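Local coordinates for protein SPD1 nuclease (Streptococcus pyogenes, PDB 2XGR) that acts as a prophage-encoded extracellular DNase of the His-Me finger type, an endonuclease that probably uses a bound metal ion to cleave DNA, at residues A[136-141]-A[183-188]; A[150-155]-A[159-164]; A[217-222]-A[230-235]. All coordinates share one frame; numbering follows the deposited sequence.

Contact 1: residues A[136-141]-A[183-188]; sequences NLVAMT and VTPIYS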
ATOM      1  N   ASN A 136       9.988  -4.964  -3.743  1.00 11.17           N
ATOM      2  CA  ASN A 136       9.075  -4.178  -2.882  1.00 11.12           C
ATOM      3  C   ASN A 136       9.562  -2.742  -2.646  1.00 10.82           C
ATOM      4  O   ASN A 136       9.123  -2.042  -1.718  1.00  9.35           O
ATOM      5  CB  ASN A 136       8.918  -4.919  -1.539  1.00  9.78           C
ATOM      6  CG  ASN A 136       7.752  -4.384  -0.728  1.00  9.50           C
ATOM      7  OD1 ASN A 136       6.645  -4.280  -1.274  1.00  6.61           O
ATOM      8  ND2 ASN A 136       8.008  -3.911   0.562  1.00 10.55           N
ATOM      9  N   LEU A 137      10.429  -2.208  -3.537  1.00  9.88           N
ATOM     10  CA  LEU A 137      10.949  -0.862  -3.354  1.00  9.62           C
ATOM     11  C   LEU A 137      10.835  -0.070  -4.665  1.00  8.82           C
ATOM     12  O   LEU A 137      11.130  -0.636  -5.721  1.00 12.01           O
ATOM     13  CB  LEU A 137      12.449  -0.897  -2.964  1.00 10.94           C
ATOM     14  CG  LEU A 137      12.752  -1.449  -1.555  1.00 13.60           C
ATOM     15  CD1 LEU A 137      14.249  -1.721  -1.362  1.00 14.72           C
ATOM     16  CD2 LEU A 137      12.222  -0.463  -0.492  1.00 11.34           C
ATOM     17  N   VAL A 138      10.494   1.205  -4.572  1.00  9.40           N
ATOM     18  CA  VAL A 138      10.575   2.181  -5.683  1.00 11.80           C
ATOM     19  C   VAL A 138      11.111   3.513  -5.164  1.00 12.32           C
ATOM     20  O   VAL A 138      10.921   3.890  -3.987  1.00  9.74           O
ATOM     21  CB  VAL A 138       9.201   2.392  -6.365  1.00 11.82           C
ATOM     22  CG1 VAL A 138       8.679   1.067  -6.953  1.00  9.31           C
ATOM     23  CG2 VAL A 138       8.182   2.967  -5.361  1.00 10.91           C
ATOM     24  N   ALA A 139      11.718   4.298  -6.066  1.00 12.61           N
ATOM     25  CA  ALA A 139      12.091   5.643  -5.757  1.00 13.34           C
ATOM     26  C   ALA A 139      10.841   6.408  -5.360  1.00 12.93           C
ATOM     27  O   ALA A 139       9.873   6.433  -6.120  1.00 12.17           O
ATOM     28  CB  ALA A 139      12.688   6.279  -7.016  1.00 11.87           C
ATOM     29  N   MET A 140      10.850   7.088  -4.212  1.00 11.91           N
ATOM     30  CA  MET A 140       9.652   7.665  -3.690  1.00 11.65           C
ATOM     31  C   MET A 140      10.002   8.981  -2.981  1.00 12.15           C
ATOM     32  O   MET A 140      11.029   9.032  -2.261  1.00 12.35           O
ATOM     33  CB  MET A 140       9.063   6.659  -2.643  1.00 12.20           C
ATOM     34  CG  MET A 140       7.709   7.015  -2.259  1.00 11.28           C
ATOM     35  SD  MET A 140       7.053   5.733  -1.129  1.00 12.56           S
ATOM     36  CE  MET A 140       6.706   4.356  -2.231  1.00 11.40           C
ATOM     37  N   THR A 141       9.162   9.996  -3.146  1.00 10.79           N
ATOM     38  CA  THR A 141       9.269  11.200  -2.312  1.00 11.64           C
ATOM     39  C   THR A 141       8.948  10.915  -0.852  1.00 13.79           C
ATOM     40  O   THR A 141       8.183  10.010  -0.531  1.00 11.29           O
ATOM     41  CB  THR A 141       8.407  12.369  -2.780  1.00 12.31           C
ATOM     42  OG1 THR A 141       7.016  12.074  -2.628  1.00 12.26           O
ATOM     43  CG2 THR A 141       8.738  12.736  -4.303  1.00 12.83           C
ATOM     44  N   VAL A 183      -0.044  -3.101  -3.773  1.00  6.47           N
ATOM     45  CA  VAL A 183       0.520  -1.788  -4.084  1.00  6.29           C
ATOM     46  C   VAL A 183       1.240  -1.904  -5.431  1.00  5.81           C
ATOM     47  O   VAL A 183       2.135  -2.735  -5.630  1.00  5.86           O
ATOM     48  CB  VAL A 183       1.488  -1.312  -2.945  1.00  8.13           C
ATOM     49  CG1 VAL A 183       2.081   0.086  -3.321  1.00  7.52           C
ATOM     50  CG2 VAL A 183       0.681  -1.275  -1.592  1.00  8.75           C
ATOM     51  N   THR A 184       0.794  -1.087  -6.377  1.00  5.60           N
ATOM     52  CA  THR A 184       1.347  -1.153  -7.791  1.00  5.55           C
ATOM     53  C   THR A 184       1.890   0.191  -8.239  1.00  5.89           C
ATOM     54  O   THR A 184       1.122   1.201  -8.272  1.00  7.34           O
ATOM     55  CB  THR A 184       0.212  -1.573  -8.785  1.00  8.14           C
ATOM     56  OG1 THR A 184      -0.468  -2.761  -8.350  1.00  7.21           O
ATOM     57  CG2 THR A 184       0.741  -1.709 -10.229  1.00  6.04           C
ATOM     58  N   PRO A 185       3.194   0.257  -8.563  1.00  6.17           N
ATOM     59  CA  PRO A 185       3.760   1.498  -9.082  1.00  6.52           C
ATOM     60  C   PRO A 185       3.337   1.630 -10.547  1.00  8.90           C
ATOM     61  O   PRO A 185       3.265   0.600 -11.245  1.00  8.55           O
ATOM     62  CB  PRO A 185       5.274   1.307  -8.908  1.00  6.00           C
ATOM     63  CG  PRO A 185       5.522  -0.233  -9.006  1.00  7.18           C
ATOM     64  CD  PRO A 185       4.193  -0.808  -8.373  1.00  7.62           C
ATOM     65  N   ILE A 186       3.060   2.867 -10.950  1.00  6.68           N
ATOM     66  CA  ILE A 186       2.642   3.164 -12.320  1.00  8.59           C
ATOM     67  C   ILE A 186       3.760   3.965 -13.000  1.00  6.98           C
ATOM     68  O   ILE A 186       4.089   5.086 -12.577  1.00 10.84           O
ATOM     69  CB  ILE A 186       1.326   4.003 -12.302  1.00 10.64           C
ATOM     70  CG1 ILE A 186       0.194   3.366 -11.417  1.00  9.96           C
ATOM     71  CG2 ILE A 186       0.777   4.240 -13.739  1.00 14.17           C
ATOM     72  CD1 ILE A 186      -0.172   1.989 -11.836  1.00 13.05           C
ATOM     73  N   TYR A 187       4.297   3.415 -14.114  1.00  9.46           N
ATOM     74  CA  TYR A 187       5.458   4.085 -14.774  1.00  8.95           C
ATOM     75  C   TYR A 187       4.985   4.598 -16.137  1.00 10.47           C
ATOM     76  O   TYR A 187       4.020   4.058 -16.730  1.00 11.07           O
ATOM     77  CB  TYR A 187       6.613   3.127 -15.037  1.00 11.14           C
ATOM     78  CG  TYR A 187       7.171   2.443 -13.775  1.00  8.98           C
ATOM     79  CD1 TYR A 187       8.113   3.095 -12.977  1.00 11.29           C
ATOM     80  CD2 TYR A 187       6.722   1.164 -13.423  1.00  9.99           C
ATOM     81  CE1 TYR A 187       8.595   2.462 -11.826  1.00  7.75           C
ATOM     82  CE2 TYR A 187       7.205   0.498 -12.313  1.00  7.82           C
ATOM     83  CZ  TYR A 187       8.171   1.178 -11.513  1.00  6.71           C
ATOM     84  OH  TYR A 187       8.671   0.520 -10.388  1.00  7.58           O
ATOM     85  N   SER A 188       5.712   5.590 -16.618  1.00 11.90           N
ATOM     86  CA  SER A 188       5.595   6.041 -17.983  1.00 11.32           C
ATOM     87  C   SER A 188       6.879   5.743 -18.696  1.00 10.73           C
ATOM     88  O   SER A 188       7.970   6.122 -18.226  1.00 12.30           O
ATOM     89  CB  SER A 188       5.359   7.561 -18.024  1.00 14.25           C
ATOM     90  OG  SER A 188       5.619   8.044 -19.391  1.00 19.49           O
TER

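Contact 2: residues A[150-155]-A[159-164]; sequences SGANDS and GMLYYE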
ATOM      1  N   SER A 150       9.834  16.154   6.189  1.00 23.02           N
ATOM      2  CA  SER A 150      10.662  15.567   7.220  1.00 24.36           C
ATOM      3  C   SER A 150       9.753  14.943   8.255  1.00 22.73           C
ATOM      4  O   SER A 150       8.688  15.491   8.555  1.00 22.14           O
ATOM      5  CB  SER A 150      11.546  16.646   7.873  1.00 26.16           C
ATOM      6  OG  SER A 150      10.743  17.547   8.611  1.00 32.85           O
ATOM      7  N   GLY A 151      10.081  13.734   8.675  1.00 21.38           N
ATOM      8  CA  GLY A 151       9.283  13.117   9.707  1.00 18.63           C
ATOM      9  C   GLY A 151       8.095  12.431   9.078  1.00 16.35           C
ATOM     10  O   GLY A 151       8.227  11.865   8.001  1.00 16.88           O
ATOM     11  N   ALA A 152       7.005  12.343   9.831  1.00 12.30           N
ATOM     12  CA  ALA A 152       5.890  11.457   9.433  1.00 12.67           C
ATOM     13  C   ALA A 152       4.579  12.179   9.800  1.00 13.10           C
ATOM     14  O   ALA A 152       4.494  12.851  10.844  1.00 12.42           O
ATOM     15  CB  ALA A 152       5.980  10.154  10.154  1.00 12.79           C
ATOM     16  N   ASN A 153       3.575  12.129   8.915  1.00  9.17           N
ATOM     17  CA  ASN A 153       2.326  12.747   9.180  1.00  8.09           C
ATOM     18  C   ASN A 153       1.230  11.807   8.718  1.00  8.40           C
ATOM     19  O   ASN A 153       0.875  11.805   7.507  1.00  8.31           O
ATOM     20  CB  ASN A 153       2.202  14.112   8.459  1.00  9.35           C
ATOM     21  CG  ASN A 153       0.935  14.827   8.809  1.00 10.98           C
ATOM     22  OD1 ASN A 153       0.107  14.317   9.580  1.00 13.28           O
ATOM     23  ND2 ASN A 153       0.767  16.046   8.270  1.00 12.43           N
ATOM     24  N   ASP A 154       0.720  10.986   9.618  1.00  8.56           N
ATOM     25  CA  ASP A 154      -0.308  10.003   9.182  1.00  9.41           C
ATOM     26  C   ASP A 154      -1.705  10.641   9.003  1.00  9.93           C
ATOM     27  O   ASP A 154      -2.628   9.950   8.671  1.00 11.18           O
ATOM     28  CB  ASP A 154      -0.366   8.762  10.107  1.00 10.37           C
ATOM     29  CG  ASP A 154      -0.972   9.065  11.471  1.00 16.28           C
ATOM     30  OD1 ASP A 154      -1.389  10.240  11.736  1.00 15.19           O
ATOM     31  OD2 ASP A 154      -0.984   8.109  12.294  1.00 16.60           O
ATOM     32  N   SER A 155      -1.825  11.970   9.200  1.00  8.52           N
ATOM     33  CA  SER A 155      -3.040  12.713   8.837  0.50  9.95           C
ATOM     34  C   SER A 155      -3.121  13.113   7.369  1.00  9.90           C
ATOM     35  O   SER A 155      -4.174  13.582   6.910  1.00 10.42           O
ATOM     36  CB  SER A 155      -3.191  13.980   9.697  0.50 12.09           C
ATOM     37  OG  SER A 155      -3.062  13.673  11.080  0.50 13.59           O
ATOM     38  N   GLY A 159      -0.121  10.900   1.527  1.00 10.03           N
ATOM     39  CA  GLY A 159       0.950   9.967   1.809  1.00  8.04           C
ATOM     40  C   GLY A 159       0.451   8.543   2.077  1.00  7.07           C
ATOM     41  O   GLY A 159      -0.669   8.349   2.513  1.00  6.88           O
ATOM     42  N   MET A 160       1.311   7.557   1.844  0.50  6.53           N
ATOM     43  CA  MET A 160       0.944   6.132   2.024  0.50  7.33           C
ATOM     44  C   MET A 160       0.637   5.835   3.483  0.50  6.04           C
ATOM     45  O   MET A 160      -0.225   5.023   3.795  0.50  5.49           O
ATOM     46  CB  MET A 160       2.131   5.250   1.637  0.50  5.09           C
ATOM     47  CG  MET A 160       2.798   5.717   0.350  0.50  9.54           C
ATOM     48  SD  MET A 160       3.041   4.349  -0.745  0.50 17.89           S
ATOM     49  CE  MET A 160       1.374   4.462  -1.262  0.50  7.22           C
ATOM     50  N   LEU A 161       1.389   6.476   4.370  1.00  5.51           N
ATOM     51  CA  LEU A 161       1.253   6.155   5.814  1.00  4.39           C
ATOM     52  C   LEU A 161      -0.176   6.352   6.337  1.00  4.74           C
ATOM     53  O   LEU A 161      -0.665   5.555   7.142  1.00  7.31           O
ATOM     54  CB  LEU A 161       2.260   7.063   6.614  1.00  4.81           C
ATOM     55  CG  LEU A 161       2.293   6.881   8.131  1.00  5.33           C
ATOM     56  CD1 LEU A 161       2.815   5.482   8.492  1.00  6.47           C
ATOM     57  CD2 LEU A 161       3.170   8.009   8.720  1.00  6.60           C
ATOM     58  N   TYR A 162      -0.878   7.379   5.839  1.00  6.25           N
ATOM     59  CA  TYR A 162      -2.264   7.647   6.219  1.00  8.14           C
ATOM     60  C   TYR A 162      -3.071   6.374   6.018  1.00  7.33           C
ATOM     61  O   TYR A 162      -3.858   5.945   6.901  1.00  6.87           O
ATOM     62  CB  TYR A 162      -2.825   8.760   5.237  1.00  7.78           C
ATOM     63  CG  TYR A 162      -4.315   8.984   5.389  1.00  9.30           C
ATOM     64  CD1 TYR A 162      -4.805  10.041   6.180  1.00 11.33           C
ATOM     65  CD2 TYR A 162      -5.248   8.108   4.813  1.00  7.36           C
ATOM     66  CE1 TYR A 162      -6.145  10.271   6.322  1.00 11.54           C
ATOM     67  CE2 TYR A 162      -6.612   8.307   5.007  1.00  9.15           C
ATOM     68  CZ  TYR A 162      -7.034   9.412   5.774  1.00 14.38           C
ATOM     69  OH  TYR A 162      -8.386   9.596   6.011  1.00 12.31           O
ATOM     70  N   TYR A 163      -2.879   5.738   4.873  1.00  5.92           N
ATOM     71  CA  TYR A 163      -3.753   4.586   4.521  1.00  4.91           C
ATOM     72  C   TYR A 163      -3.292   3.334   5.296  1.00  4.48           C
ATOM     73  O   TYR A 163      -4.111   2.580   5.850  1.00  6.47           O
ATOM     74  CB  TYR A 163      -3.658   4.281   2.994  1.00  6.74           C
ATOM     75  CG  TYR A 163      -4.203   5.478   2.242  1.00  5.04           C
ATOM     76  CD1 TYR A 163      -5.579   5.621   1.995  1.00  7.32           C
ATOM     77  CD2 TYR A 163      -3.341   6.503   1.927  1.00  3.77           C
ATOM     78  CE1 TYR A 163      -6.082   6.811   1.431  1.00  7.52           C
ATOM     79  CE2 TYR A 163      -3.827   7.722   1.317  1.00  5.31           C
ATOM     80  CZ  TYR A 163      -5.212   7.842   1.075  1.00  5.88           C
ATOM     81  OH  TYR A 163      -5.635   9.039   0.541  1.00  6.49           O
ATOM     82  N   GLU A 164      -1.981   3.072   5.304  1.00  5.57           N
ATOM     83  CA  GLU A 164      -1.474   1.856   5.948  1.00  5.81           C
ATOM     84  C   GLU A 164      -1.704   1.855   7.469  1.00  4.80           C
ATOM     85  O   GLU A 164      -2.101   0.842   8.002  1.00  5.87           O
ATOM     86  CB  GLU A 164       0.018   1.693   5.648  1.00  4.31           C
ATOM     87  CG  GLU A 164       0.204   1.296   4.145  1.00  6.16           C
ATOM     88  CD  GLU A 164       1.667   0.943   3.815  1.00  5.39           C
ATOM     89  OE1 GLU A 164       1.835   0.301   2.744  1.00  6.23           O
ATOM     90  OE2 GLU A 164       2.587   1.293   4.608  1.00  8.15           O
TER
HETATM   91  O   HOH W   1       0.529  10.108   5.183  1.00  8.53           O

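Contact 3: residues A[217-222]-A[230-235]; sequences SNKESI and VILENS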
ATOM      1  N   SER A 217     -10.948   8.818   3.328  1.00  9.17           N
ATOM      2  CA  SER A 217     -10.240   9.747   2.480  1.00  9.72           C
ATOM      3  C   SER A 217     -11.151  10.073   1.270  1.00 14.22           C
ATOM      4  O   SER A 217     -11.717   9.132   0.685  1.00 16.01           O
ATOM      5  CB  SER A 217      -9.004   8.975   2.001  1.00 10.36           C
ATOM      6  OG  SER A 217      -8.538   9.473   0.844  1.00 17.60           O
ATOM      7  N   ASN A 218     -10.964  11.249   0.689  1.00 12.43           N
ATOM      8  CA  ASN A 218     -11.726  11.584  -0.538  1.00 13.63           C
ATOM      9  C   ASN A 218     -11.157  10.905  -1.816  1.00 13.30           C
ATOM     10  O   ASN A 218     -11.751  11.051  -2.885  1.00 15.13           O
ATOM     11  CB  ASN A 218     -11.669  13.107  -0.786  1.00 13.32           C
ATOM     12  CG  ASN A 218     -12.400  13.883   0.244  1.00 26.62           C
ATOM     13  OD1 ASN A 218     -13.430  13.450   0.785  1.00 21.96           O
ATOM     14  ND2 ASN A 218     -11.839  15.029   0.594  1.00 29.72           N
ATOM     15  N   LYS A 219     -10.104  10.102  -1.668  1.00  9.31           N
ATOM     16  CA  LYS A 219      -9.426   9.484  -2.806  1.00  9.16           C
ATOM     17  C   LYS A 219      -9.876   8.020  -3.032  1.00 10.35           C
ATOM     18  O   LYS A 219      -9.402   7.407  -3.985  1.00 12.55           O
ATOM     19  CB  LYS A 219      -7.907   9.519  -2.575  1.00  8.55           C
ATOM     20  CG  LYS A 219      -7.330  10.904  -2.519  1.00 13.76           C
ATOM     21  CD  LYS A 219      -5.787  10.850  -2.547  1.00 15.19           C
ATOM     22  CE  LYS A 219      -5.205  12.197  -2.226  1.00 19.44           C
ATOM     23  NZ  LYS A 219      -5.419  12.987  -3.478  1.00 20.82           N
ATOM     24  N   GLU A 220     -10.759   7.494  -2.195  1.00  8.43           N
ATOM     25  CA  GLU A 220     -11.080   6.050  -2.242  1.00  7.43           C
ATOM     26  C   GLU A 220     -12.085   5.784  -3.348  1.00 10.46           C
ATOM     27  O   GLU A 220     -13.186   6.363  -3.312  1.00 12.99           O
ATOM     28  CB  GLU A 220     -11.654   5.607  -0.938  1.00  9.39           C
ATOM     29  CG  GLU A 220     -10.515   5.730   0.153  1.00 13.15           C
ATOM     30  CD  GLU A 220     -11.067   5.351   1.501  1.00 14.67           C
ATOM     31  OE1 GLU A 220     -11.834   6.132   2.120  1.00 18.39           O
ATOM     32  OE2 GLU A 220     -10.898   4.194   1.898  1.00 10.36           O
ATOM     33  N   SER A 221     -11.727   4.907  -4.275  1.00  8.26           N
ATOM     34  CA  SER A 221     -12.610   4.603  -5.401  1.00 10.58           C
ATOM     35  C   SER A 221     -12.936   3.125  -5.273  1.00 11.65           C
ATOM     36  O   SER A 221     -12.030   2.296  -5.272  1.00 10.74           O
ATOM     37  CB  SER A 221     -11.914   4.915  -6.735  1.00 12.04           C
ATOM     38  OG  SER A 221     -12.701   4.425  -7.853  1.00 14.74           O
ATOM     39  N   ILE A 222     -14.221   2.794  -5.283  1.00  7.83           N
ATOM     40  CA  ILE A 222     -14.679   1.450  -5.005  1.00  9.51           C
ATOM     41  C   ILE A 222     -15.166   0.849  -6.305  1.00  8.62           C
ATOM     42  O   ILE A 222     -15.776   1.547  -7.100  1.00 10.01           O
ATOM     43  CB  ILE A 222     -15.824   1.485  -4.002  1.00 13.67           C
ATOM     44  CG1 ILE A 222     -15.340   2.218  -2.734  1.00 14.82           C
ATOM     45  CG2 ILE A 222     -16.201   0.106  -3.591  1.00 13.17           C
ATOM     46  CD1 ILE A 222     -16.472   3.092  -2.127  1.00 25.41           C
ATOM     47  N   VAL A 230      -6.870   3.514  -4.315  1.00  6.79           N
ATOM     48  CA  VAL A 230      -6.472   4.910  -4.064  1.00  5.88           C
ATOM     49  C   VAL A 230      -5.258   5.150  -4.959  1.00  7.34           C
ATOM     50  O   VAL A 230      -4.318   4.309  -4.969  1.00  7.43           O
ATOM     51  CB  VAL A 230      -6.064   5.047  -2.541  1.00  5.19           C
ATOM     52  CG1 VAL A 230      -5.371   6.387  -2.397  1.00  8.06           C
ATOM     53  CG2 VAL A 230      -7.340   5.007  -1.707  1.00  8.12           C
ATOM     54  N   ILE A 231      -5.257   6.231  -5.755  1.00  5.56           N
ATOM     55  CA  ILE A 231      -4.081   6.520  -6.611  1.00  7.20           C
ATOM     56  C   ILE A 231      -3.380   7.749  -6.042  1.00  7.90           C
ATOM     57  O   ILE A 231      -3.990   8.825  -5.905  1.00  9.10           O
ATOM     58  CB  ILE A 231      -4.497   6.799  -8.119  1.00  9.27           C
ATOM     59  CG1 ILE A 231      -5.165   5.561  -8.694  1.00 15.13           C
ATOM     60  CG2 ILE A 231      -3.249   7.256  -8.962  1.00 13.22           C
ATOM     61  CD1 ILE A 231      -5.829   5.771 -10.079  1.00 23.61           C
ATOM     62  N   LEU A 232      -2.141   7.572  -5.619  1.00  6.61           N
ATOM     63  CA  LEU A 232      -1.373   8.680  -5.063  1.00  7.04           C
ATOM     64  C   LEU A 232      -0.293   9.118  -6.002  1.00  8.50           C
ATOM     65  O   LEU A 232       0.329   8.288  -6.687  1.00  8.94           O
ATOM     66  CB  LEU A 232      -0.718   8.257  -3.720  1.00  7.03           C
ATOM     67  CG  LEU A 232      -1.709   7.836  -2.646  1.00  9.90           C
ATOM     68  CD1 LEU A 232      -0.954   7.438  -1.311  1.00  8.73           C
ATOM     69  CD2 LEU A 232      -2.641   8.989  -2.348  1.00  7.68           C
ATOM     70  N   GLU A 233      -0.051  10.428  -6.026  1.00  9.12           N
ATOM     71  CA  GLU A 233       1.012  10.966  -6.877  1.00 10.55           C
ATOM     72  C   GLU A 233       2.360  10.848  -6.211  1.00 10.55           C
ATOM     73  O   GLU A 233       2.510  11.154  -5.005  1.00 10.78           O
ATOM     74  CB  GLU A 233       0.718  12.488  -7.208  1.00 12.48           C
ATOM     75  CG  GLU A 233      -0.583  12.757  -7.920  1.00 18.34           C
ATOM     76  CD  GLU A 233      -0.663  12.180  -9.345  1.00 20.80           C
ATOM     77  OE1 GLU A 233       0.356  12.172 -10.080  1.00 26.57           O
ATOM     78  OE2 GLU A 233      -1.765  11.675  -9.694  1.00 27.44           O
ATOM     79  N   ASN A 234       3.375  10.473  -6.985  1.00  9.08           N
ATOM     80  CA  ASN A 234       4.737  10.400  -6.491  1.00  8.79           C
ATOM     81  C   ASN A 234       5.402  11.747  -6.849  1.00 11.49           C
ATOM     82  O   ASN A 234       6.064  11.872  -7.898  1.00 14.23           O
ATOM     83  CB  ASN A 234       5.487   9.233  -7.103  1.00 10.94           C
ATOM     84  CG  ASN A 234       6.828   8.953  -6.436  1.00 11.71           C
ATOM     85  OD1 ASN A 234       7.139   9.508  -5.355  1.00 12.74           O
ATOM     86  ND2 ASN A 234       7.586   8.027  -7.011  1.00 11.93           N
ATOM     87  N   SER A 235       5.165  12.738  -5.987  1.00 11.20           N
ATOM     88  CA  SER A 235       5.678  14.104  -6.118  1.00 12.28           C
ATOM     89  C   SER A 235       5.748  14.724  -4.722  1.00 17.60           C
ATOM     90  O   SER A 235       5.339  14.087  -3.728  1.00 16.18           O
ATOM     91  CB  SER A 235       4.728  14.926  -7.036  1.00 14.09           C
ATOM     92  OG  SER A 235       3.435  14.987  -6.471  1.00 18.45           O
TER
HETATM   93  O   HOH W   2      -7.703   7.794  -6.030  1.00 13.36           O
HETATM   94  O   HOH W   3      -4.250  11.515  -5.771  1.00 33.89           O

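Contact 1: residues A[136-141]-A[183-188]
Val-138 meets Pro-185 and Tyr-187 through one methyl, CG1, and both close approaches of the contact run through it. This CG1 stands anti to the carbonyl carbon (chi1 -60°), which sends the branch across to 183-188. There it lies 3.9 Å from CB of Pro-185 and 4.0 Å from CG of Pro-185, at the CB-CG bond of the pyrrolidine ring, the two side chains crossing obliquely. The tight part is buried: Ile-197 and Leu-122 also pack on Val-138, while Ile-197 and Pro-194 press on Pro-185.

The more open side belongs to Tyr-187, which is partly exposed and touches with its hydroxyl alone. Its CB sets out neither toward nor away from 136-141, but chi1 of -59° turns the ring back so that OH reaches to 3.5 Å from CG1 of Val-138. This hydroxyl is bonded to Ala-73 O, and Arg-72 makes a cation-pi contact with the ring, so polar partners fix the phenol, which meets the valine by van der Waals contact.

The nearest CA atoms, of Val-138 and Pro-185, are 7.6 Å apart. Strand 137-139 instead joins 119-121 in a two-stranded antiparallel pair, consistent with the beta-beta part of the His-Me finger; Val-138 bonds Gly-120 there, and Thr-184 bonds Glu-198. The chemistry is thus van der Waals packing of that strand pair against side chains of strands 178-186 and 196-204 in the large antiparallel sheet.

Contact 2: residues A[150-155]-A[159-164]
Leu-161, in the first turn of helix 160-173, is the first residue of 159-164 to reach the loop 150-155. Its CG is anti to the backbone N (chi1 -179°), which lays the isobutyl group along the loop: CG lies 3.8 Å from CB of Asp-154, and CD2 lies 3.8 Å from CB of Ala-152.

Tyr-162 follows with polar contacts. Its N makes a weak backbone bond to Gly-159 O and also donates to a water at 3.1 Å; this water in turn donates to Asn-153 O at 2.9 Å. The CA of Tyr-162 makes a CH...O contact of 3.4 Å with Asp-154 O, which also approaches the ring obliquely, while Ser-155 O sits at the ring edge, 3.7 Å from CD1 of Tyr-162. Nearby, an Asx turn shapes the loop, Ser-155 N bonding Asn-153 OD1 from above the carbonyl plane. Tyr-163 packs on strands 196-204 and 228-233.

Arg-166, further along the helix, binds both Asp-154 O and Tyr-162 O, and Tyr-35 OH holds Asp-154 OD2. The loop therefore runs along the outer side of helix 160-173, beside helix 142-146, whose Thr-146 touches Ala-152 and Leu-161.

Contact 3: residues A[217-222]-A[230-235]
The flat group at this contact is the carboxylate of Glu-220, carried on a CG that rests 3.8 Å from CG2 of Val-230. One face of the carboxylate is approached by its own segment: Ser-217 N donates to OE1 of Glu-220 over 3.1 Å, nearly straight at 161° but from 45° out of the carboxylate plane. The other oxygen, OE2, takes bonds from Tyr-201 OH and Leu-215 N. Three donors thus hold the group and probably stabilise its negative charge.

Between Ser-217 and Glu-220 the chain makes a type I turn. It is reinforced by an ST turn in which Lys-219 N donates to OG of Ser-217 at 3.0 Å. The turn aims Lys-219 along 230-235. Its aliphatic part passes Leu-232 at about a right angle, CD of Lys-219 standing 3.7 Å from CD2 of Leu-232. A bend at the end of the chain (chi4 -75°) then turns the ammonium group to a water, which lies 3.0 Å from NZ of Lys-219 and donates to Ile-231 O at 2.7 Å.

A second water does the work of a missing strand bond. It donates to Lys-219 O at 2.7 Å and accepts from Ile-231 N at 2.9 Å. Direct pairing is found one step further along, where Ser-221 bonds Thr-229, so this water bridges the two backbones where the hairpin of 221-222 and 228-233 splays open, while the other ties the lysine side chain to the strand.

On its other edge strand 228-233 pairs with 196-204, through Val-230 with Leu-199 and Leu-232 with Ile-197. Tyr-163 of helix 160-173 packs on Lys-219, Val-230 and Leu-232, placing the contact between that helix and the border of the large sheet.

Overall arrangement
Contact 1 is the buried one, contact 2 lies at the surface and contact 3 is intermediate. The chemistry follows: the first is van der Waals packing around a valine methyl, whereas the other two combine aliphatic packing with bridging waters. Contacts 1 and 3 reach the same large sheet, through strands 178-186 and 228-233, which both pair with 196-204. They also meet directly, Thr-141 OG1 lying 2.8 Å from Ser-235 O and Ala-139 O 2.9 Å from Asn-234 ND2, both probable hydrogen bonds. Contact 2, nested in the chain loop closed by contact 1, joins contact 3 through Tyr-163, whose OH lies 3.0 Å from Ser-217 OG. Helix 160-173 thereby links its surface loop to the sheet.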